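Local coordinates for uncharacterized protein BAD_0989 (Bifidobacterium adolescentis ATCC 15703, PDB 3CYM) that is of unknown function but probably binds nucleic acid and trims it as a 3'-5' exonuclease of the ribonuclease D kind, at residues W156-R159 with P160-D164; I386-K389 with P390-R394; Q414-R417 with D418-S422. One frame throughout, in Å; residues are numbered along the deposited sequence.

Contact 1: residues W156-R159 with P160-D164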
# COMPACT_ATOMS: atom_id res chain seq x y z
N TRP A 156 4.43 -15.12 2.62
CA TRP A 156 5.75 -15.11 1.96
C TRP A 156 6.94 -15.37 2.87
O TRP A 156 8.06 -15.51 2.38
CB TRP A 156 5.93 -13.84 1.13
CG TRP A 156 5.01 -13.84 -0.03
CD1 TRP A 156 3.78 -13.24 -0.11
CD2 TRP A 156 5.20 -14.53 -1.27
NE1 TRP A 156 3.22 -13.48 -1.34
CE2 TRP A 156 4.06 -14.28 -2.07
CE3 TRP A 156 6.24 -15.32 -1.79
CZ2 TRP A 156 3.93 -14.79 -3.37
CZ3 TRP A 156 6.10 -15.84 -3.09
CH2 TRP A 156 4.96 -15.57 -3.86
N SER A 157 6.68 -15.48 4.17
CA SER A 157 7.71 -15.85 5.15
C SER A 157 7.96 -17.36 5.23
O SER A 157 8.86 -17.79 5.95
CB SER A 157 7.34 -15.33 6.54
OG SER A 157 6.26 -16.04 7.09
N TYR A 158 7.17 -18.14 4.50
CA TYR A 158 7.31 -19.60 4.47
C TYR A 158 8.64 -19.99 3.81
O TYR A 158 8.92 -19.58 2.69
CB TYR A 158 6.13 -20.22 3.70
CG TYR A 158 5.88 -21.69 3.99
CD1 TYR A 158 6.60 -22.69 3.32
CD2 TYR A 158 4.91 -22.09 4.92
CE1 TYR A 158 6.38 -24.05 3.58
CE2 TYR A 158 4.68 -23.45 5.18
CZ TYR A 158 5.42 -24.42 4.51
OH TYR A 158 5.20 -25.76 4.76
N ARG A 159 9.47 -20.74 4.52
CA ARG A 159 10.72 -21.29 3.95
C ARG A 159 10.74 -22.81 4.08
O ARG A 159 10.31 -23.35 5.09
CB ARG A 159 11.97 -20.68 4.60
CG ARG A 159 12.13 -19.17 4.47
CD ARG A 159 12.52 -18.76 3.06
NE ARG A 159 12.71 -17.32 2.95
CZ ARG A 159 11.76 -16.43 2.69
NH1 ARG A 159 10.50 -16.82 2.49
NH2 ARG A 159 12.07 -15.15 2.62
N PRO A 160 11.20 -23.53 3.03
CA PRO A 160 11.61 -23.01 1.72
C PRO A 160 10.40 -22.60 0.89
O PRO A 160 9.30 -23.13 1.09
CB PRO A 160 12.32 -24.20 1.08
CG PRO A 160 11.73 -25.39 1.74
CD PRO A 160 11.34 -24.99 3.12
N LEU A 161 10.58 -21.62 0.01
CA LEU A 161 9.50 -21.19 -0.87
C LEU A 161 9.19 -22.29 -1.90
O LEU A 161 10.10 -22.76 -2.59
CB LEU A 161 9.84 -19.87 -1.57
CG LEU A 161 9.80 -18.60 -0.72
CD1 LEU A 161 10.52 -17.46 -1.41
CD2 LEU A 161 8.36 -18.21 -0.39
N PRO A 162 7.91 -22.71 -1.97
CA PRO A 162 7.41 -23.71 -2.93
C PRO A 162 7.63 -23.27 -4.38
O PRO A 162 7.74 -22.08 -4.65
CB PRO A 162 5.90 -23.75 -2.63
CG PRO A 162 5.74 -23.17 -1.27
CD PRO A 162 6.85 -22.20 -1.08
N ARG A 163 7.65 -24.24 -5.30
CA ARG A 163 7.93 -23.95 -6.70
C ARG A 163 6.84 -23.12 -7.38
O ARG A 163 7.14 -22.27 -8.21
CB ARG A 163 8.21 -25.24 -7.48
CG ARG A 163 8.88 -25.01 -8.84
CD ARG A 163 9.22 -26.29 -9.57
NE ARG A 163 9.11 -26.11 -11.02
CZ ARG A 163 10.14 -25.89 -11.84
NH1 ARG A 163 9.91 -25.73 -13.14
NH2 ARG A 163 11.39 -25.83 -11.38
N ASP A 164 5.58 -23.36 -7.01
CA ASP A 164 4.44 -22.59 -7.53
C ASP A 164 4.51 -21.11 -7.16
O ASP A 164 4.20 -20.24 -7.99
CB ASP A 164 3.12 -23.16 -7.02
CG ASP A 164 2.79 -24.51 -7.63
OD1 ASP A 164 2.86 -24.65 -8.87
OD2 ASP A 164 2.43 -25.42 -6.85

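Contact 2: residues I386-K389 with P390-R394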
# COMPACT_ATOMS: atom_id res chain seq x y z
N ILE A 386 -7.75 10.89 -11.67
CA ILE A 386 -6.36 10.95 -12.15
C ILE A 386 -5.99 12.36 -12.65
O ILE A 386 -4.87 12.83 -12.41
CB ILE A 386 -6.09 9.83 -13.21
CG1 ILE A 386 -6.11 8.45 -12.55
CG2 ILE A 386 -4.77 10.01 -13.97
CD1 ILE A 386 -4.95 8.17 -11.55
N VAL A 387 -6.94 13.03 -13.31
CA VAL A 387 -6.81 14.43 -13.77
C VAL A 387 -6.31 15.35 -12.64
O VAL A 387 -5.38 16.14 -12.84
CB VAL A 387 -8.15 14.96 -14.36
CG1 VAL A 387 -8.06 16.43 -14.68
CG2 VAL A 387 -8.53 14.20 -15.61
N ILE A 388 -6.93 15.23 -11.47
CA ILE A 388 -6.48 15.85 -10.23
C ILE A 388 -7.14 15.11 -9.07
O ILE A 388 -8.26 14.60 -9.22
CB ILE A 388 -6.78 17.39 -10.18
CG1 ILE A 388 -6.12 18.04 -8.95
CG2 ILE A 388 -8.29 17.67 -10.30
CD1 ILE A 388 -5.83 19.49 -9.12
N LYS A 389 -6.44 15.02 -7.94
CA LYS A 389 -6.96 14.36 -6.73
C LYS A 389 -8.20 15.07 -6.21
O LYS A 389 -8.14 16.25 -5.88
CB LYS A 389 -5.90 14.29 -5.63
CG LYS A 389 -6.32 13.40 -4.46
CD LYS A 389 -5.22 13.27 -3.43
CE LYS A 389 -5.72 12.60 -2.17
NZ LYS A 389 -4.73 12.77 -1.06
N PRO A 390 -9.33 14.33 -6.14
CA PRO A 390 -10.62 14.85 -5.71
C PRO A 390 -10.58 15.67 -4.43
O PRO A 390 -11.29 16.67 -4.35
CB PRO A 390 -11.43 13.57 -5.52
CG PRO A 390 -10.91 12.68 -6.59
CD PRO A 390 -9.43 12.91 -6.51
N GLN A 391 -9.74 15.28 -3.48
CA GLN A 391 -9.60 16.00 -2.20
C GLN A 391 -9.05 17.43 -2.35
O GLN A 391 -9.40 18.32 -1.56
CB GLN A 391 -8.76 15.19 -1.20
CG GLN A 391 -8.80 15.69 0.26
CD GLN A 391 -10.19 15.66 0.89
OE1 GLN A 391 -11.00 14.78 0.59
NE2 GLN A 391 -10.47 16.61 1.76
N TYR A 392 -8.21 17.66 -3.36
CA TYR A 392 -7.63 18.99 -3.57
C TYR A 392 -8.70 20.01 -3.99
O TYR A 392 -8.65 21.17 -3.58
CB TYR A 392 -6.46 18.95 -4.57
CG TYR A 392 -5.28 18.06 -4.18
CD1 TYR A 392 -5.05 17.69 -2.84
CD2 TYR A 392 -4.38 17.61 -5.14
CE1 TYR A 392 -3.98 16.88 -2.49
CE2 TYR A 392 -3.30 16.80 -4.79
CZ TYR A 392 -3.11 16.44 -3.48
OH TYR A 392 -2.05 15.64 -3.14
N LEU A 393 -9.68 19.55 -4.78
CA LEU A 393 -10.84 20.37 -5.19
C LEU A 393 -11.79 20.65 -4.04
O LEU A 393 -12.38 21.73 -3.97
CB LEU A 393 -11.62 19.69 -6.32
CG LEU A 393 -10.87 19.15 -7.53
CD1 LEU A 393 -11.81 18.32 -8.39
CD2 LEU A 393 -10.28 20.28 -8.33
N ARG A 394 -11.96 19.67 -3.17
CA ARG A 394 -12.74 19.81 -1.94
C ARG A 394 -12.09 20.82 -0.98
O ARG A 394 -12.77 21.73 -0.47
CB ARG A 394 -12.91 18.46 -1.25
CG ARG A 394 -13.73 17.45 -2.06
CD ARG A 394 -14.22 16.30 -1.18
NE ARG A 394 -13.20 15.28 -0.96
CZ ARG A 394 -13.04 14.20 -1.71
NH1 ARG A 394 -13.83 13.97 -2.75
NH2 ARG A 394 -12.07 13.34 -1.42

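Contact 3: residues Q414-R417 with D418-S422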
# COMPACT_ATOMS: atom_id res chain seq x y z
N GLN A 414 -1.15 22.25 -2.62
CA GLN A 414 -1.83 21.03 -2.18
C GLN A 414 -1.03 19.77 -2.53
O GLN A 414 -1.13 18.74 -1.85
CB GLN A 414 -3.24 20.93 -2.77
CG GLN A 414 -4.28 21.82 -2.10
CD GLN A 414 -4.74 21.27 -0.76
OE1 GLN A 414 -5.46 20.28 -0.70
NE2 GLN A 414 -4.33 21.93 0.32
N GLY A 415 -0.25 19.87 -3.60
CA GLY A 415 0.58 18.76 -4.06
C GLY A 415 0.26 18.27 -5.46
O GLY A 415 0.77 17.22 -5.88
N ALA A 416 -0.60 19.01 -6.17
CA ALA A 416 -0.90 18.71 -7.57
C ALA A 416 0.28 19.03 -8.47
O ALA A 416 0.99 20.02 -8.26
CB ALA A 416 -2.14 19.47 -8.05
N ARG A 417 0.45 18.21 -9.49
CA ARG A 417 1.57 18.35 -10.40
C ARG A 417 1.35 19.50 -11.36
O ARG A 417 0.22 19.94 -11.56
CB ARG A 417 1.79 17.04 -11.16
CG ARG A 417 2.73 16.08 -10.45
CD ARG A 417 2.19 15.64 -9.10
NE ARG A 417 1.28 14.51 -9.26
CZ ARG A 417 0.31 14.19 -8.42
NH1 ARG A 417 -0.45 13.13 -8.67
NH2 ARG A 417 0.07 14.92 -7.33
N ASP A 418 2.45 19.99 -11.94
CA ASP A 418 2.41 21.09 -12.89
C ASP A 418 1.46 20.84 -14.06
O ASP A 418 0.74 21.75 -14.46
CB ASP A 418 3.81 21.41 -13.42
CG ASP A 418 4.77 21.87 -12.33
OD1 ASP A 418 4.32 22.11 -11.19
OD2 ASP A 418 5.97 21.98 -12.63
N TRP A 419 1.45 19.62 -14.60
CA TRP A 419 0.56 19.30 -15.72
C TRP A 419 -0.92 19.35 -15.33
O TRP A 419 -1.76 19.72 -16.15
CB TRP A 419 0.90 17.95 -16.37
CG TRP A 419 0.57 16.72 -15.55
CD1 TRP A 419 1.39 16.08 -14.67
CD2 TRP A 419 -0.66 15.97 -15.56
NE1 TRP A 419 0.76 14.99 -14.12
CE2 TRP A 419 -0.50 14.89 -14.66
CE3 TRP A 419 -1.87 16.10 -16.25
CZ2 TRP A 419 -1.52 13.96 -14.41
CZ3 TRP A 419 -2.88 15.17 -16.01
CH2 TRP A 419 -2.70 14.11 -15.10
N GLN A 420 -1.21 18.99 -14.08
CA GLN A 420 -2.58 18.97 -13.57
C GLN A 420 -3.08 20.39 -13.40
O GLN A 420 -4.18 20.70 -13.82
CB GLN A 420 -2.66 18.21 -12.26
CG GLN A 420 -2.17 16.79 -12.36
CD GLN A 420 -2.38 16.00 -11.11
OE1 GLN A 420 -2.05 16.44 -10.02
NE2 GLN A 420 -2.95 14.81 -11.27
N VAL A 421 -2.23 21.24 -12.82
CA VAL A 421 -2.48 22.67 -12.66
C VAL A 421 -2.66 23.40 -14.00
O VAL A 421 -3.62 24.15 -14.18
CB VAL A 421 -1.36 23.34 -11.81
CG1 VAL A 421 -1.55 24.84 -11.71
CG2 VAL A 421 -1.33 22.73 -10.42
N SER A 422 -1.75 23.16 -14.94
CA SER A 422 -1.85 23.74 -16.28
C SER A 422 -3.10 23.32 -17.06
O SER A 422 -3.65 24.11 -17.82
CB SER A 422 -0.61 23.37 -17.09
OG SER A 422 0.54 23.95 -16.50
O HOH W 1 2.12 22.08 -9.58

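Contact 1: residues W156-R159 with P160-D164
The indole of W156 meets L161 at about a right angle, its CE3 lying 3.8 Å from L161 CD2. W165 and strand 57-65 pack around the same indole, whose side chain comes within about 7 Å of a bound sodium ion. Past S157, Y158 presents a ring edge: CD1 is 3.5 Å from P160 O, which lies near the ring plane, while CD of P162 approaches obliquely. Bent about CB-CG (chi2 -73°), R159 folds back over its own backbone, and NH1 donates to W156 O at 2.8 Å with an N-H...O angle of 152°. The same NH1 reaches Y158 O at 3.2 Å, this time from above the carbonyl plane. L161 runs alongside the arginine, its CG 3.7 Å from R159 NH1 and its CD1 over a face of the guanidinium. Beyond the turn, NE forms a salt bridge with D73 and NH2 donates to W58 O. A leucine in place of R159 would probably leave the carbonyls of W156, Y158 and W58 without this donor and the D73 carboxylate without its countercharge. The cis peptide between R159 and P160 makes a type VIb turn over Y158-L161, in the loop that leads through P162, at the N-cap, into helix 163-174, the helix carrying the sodium ligand D172 of this exonuclease-like fold.

Contact 2: residues I386-K389 with P390-R394
K389 turns CG away from its backbone N (chi1 -170°) and stays extended beyond it, while Y392 swings its ring back beside its own N (chi1 -59°); between them these settings lay the lysine's aliphatic chain across the tyrosine. K389 CB makes a CH-pi contact, 3.9 Å from the centroid of the Y392 ring and only 20° off the normal. Further along, K389 CD comes to 3.8 Å from Y392 CZ. I388 approaches the same ring at its edge, with CG1 4.2 Å from CD2 of Y392. The other branch of I388, CG2, turns to L393 and sits 3.8 Å from its CD2, on the buried side where V373 of helix 360-380 packs on both residues and L411 of helix 407-414 on I388. The backbone ties the turn as well: Y392 N donates to K389 O at 2.9 Å. On the more polar flank Q391 and R394, one helical turn apart, pair up. NE and NH2 of the arginine both donate to Q391 OE1, at 2.7 Å each, from the same face of the amide plane, so two bonds grip one oxygen and hold the guanidinium flat above P390 C. Q391 NE2 is used too, by A348 O and N395 OD1, which fixes how the amide is flipped. This is a short turn between two helices, I388 and K389 linking helix 384-387 to helix 390-397 with P390 near the start of the second, in the helical HRDC-like C-terminal domain.

Contact 3: residues Q414-R417 with D418-S422
R417 closes a short extended link that leaves a Schellman motif at G415 (phi 119°) and, as N-cap of helix 418-433, gives its carbonyl to V421 N, 3.0 Å from R417 O and almost straight at 171°. The side chain of Q420 returns the favour: extended beyond CG, it brings OE1 to R417 N at 3.1 Å. With Q420 three residues past the N-cap, this is the side-chain-to-N-cap half of a capping box, here made by a glutamine, and it caps the start of helix 418-433 in this HRDC-like domain. The arginine, bent at chi2 and chi3, curls alongside Q420 until its guanidinium sits over that same oxygen, CZ 3.6 Å from Q420 OE1, with the two planes 41° apart. In its own plane NH2 donates to G415 O at 2.8 Å, which holds the group across the link. E199 of helix 193-207 forms a salt bridge with R417 NE and also accepts from W419 NE1, while Y202 makes a cation-pi contact with the arginine. R417 CB rests 3.7 Å from W419 CD1. On the other flank a water donates to both A416 O and D418 OD1, spanning the helix start. A416 CB meets V421 CG2 at 4.1 Å.

Overall arrangement
Contact 1 stands alone in the exonuclease part of the chain, its centre about 41 and 43 Å from those of contacts 2 and 3 and across the chain's centre from them. Those two lie in the HRDC-like C-terminal part, centres about 10 Å apart, and touch: Q420 packs on the I386 and V387 carbonyls, Q414 on Y392. All three mix buried and exposed residues. Each joins a turn to a helix, yet differently: a cis proline with an arginine gathering loop carbonyls in contact 1, a lysine-tyrosine CH-pi contact over apolar packing in contact 2, and polar capping in contact 3, whose arginine also ties the C-terminal helix to helix 193-207.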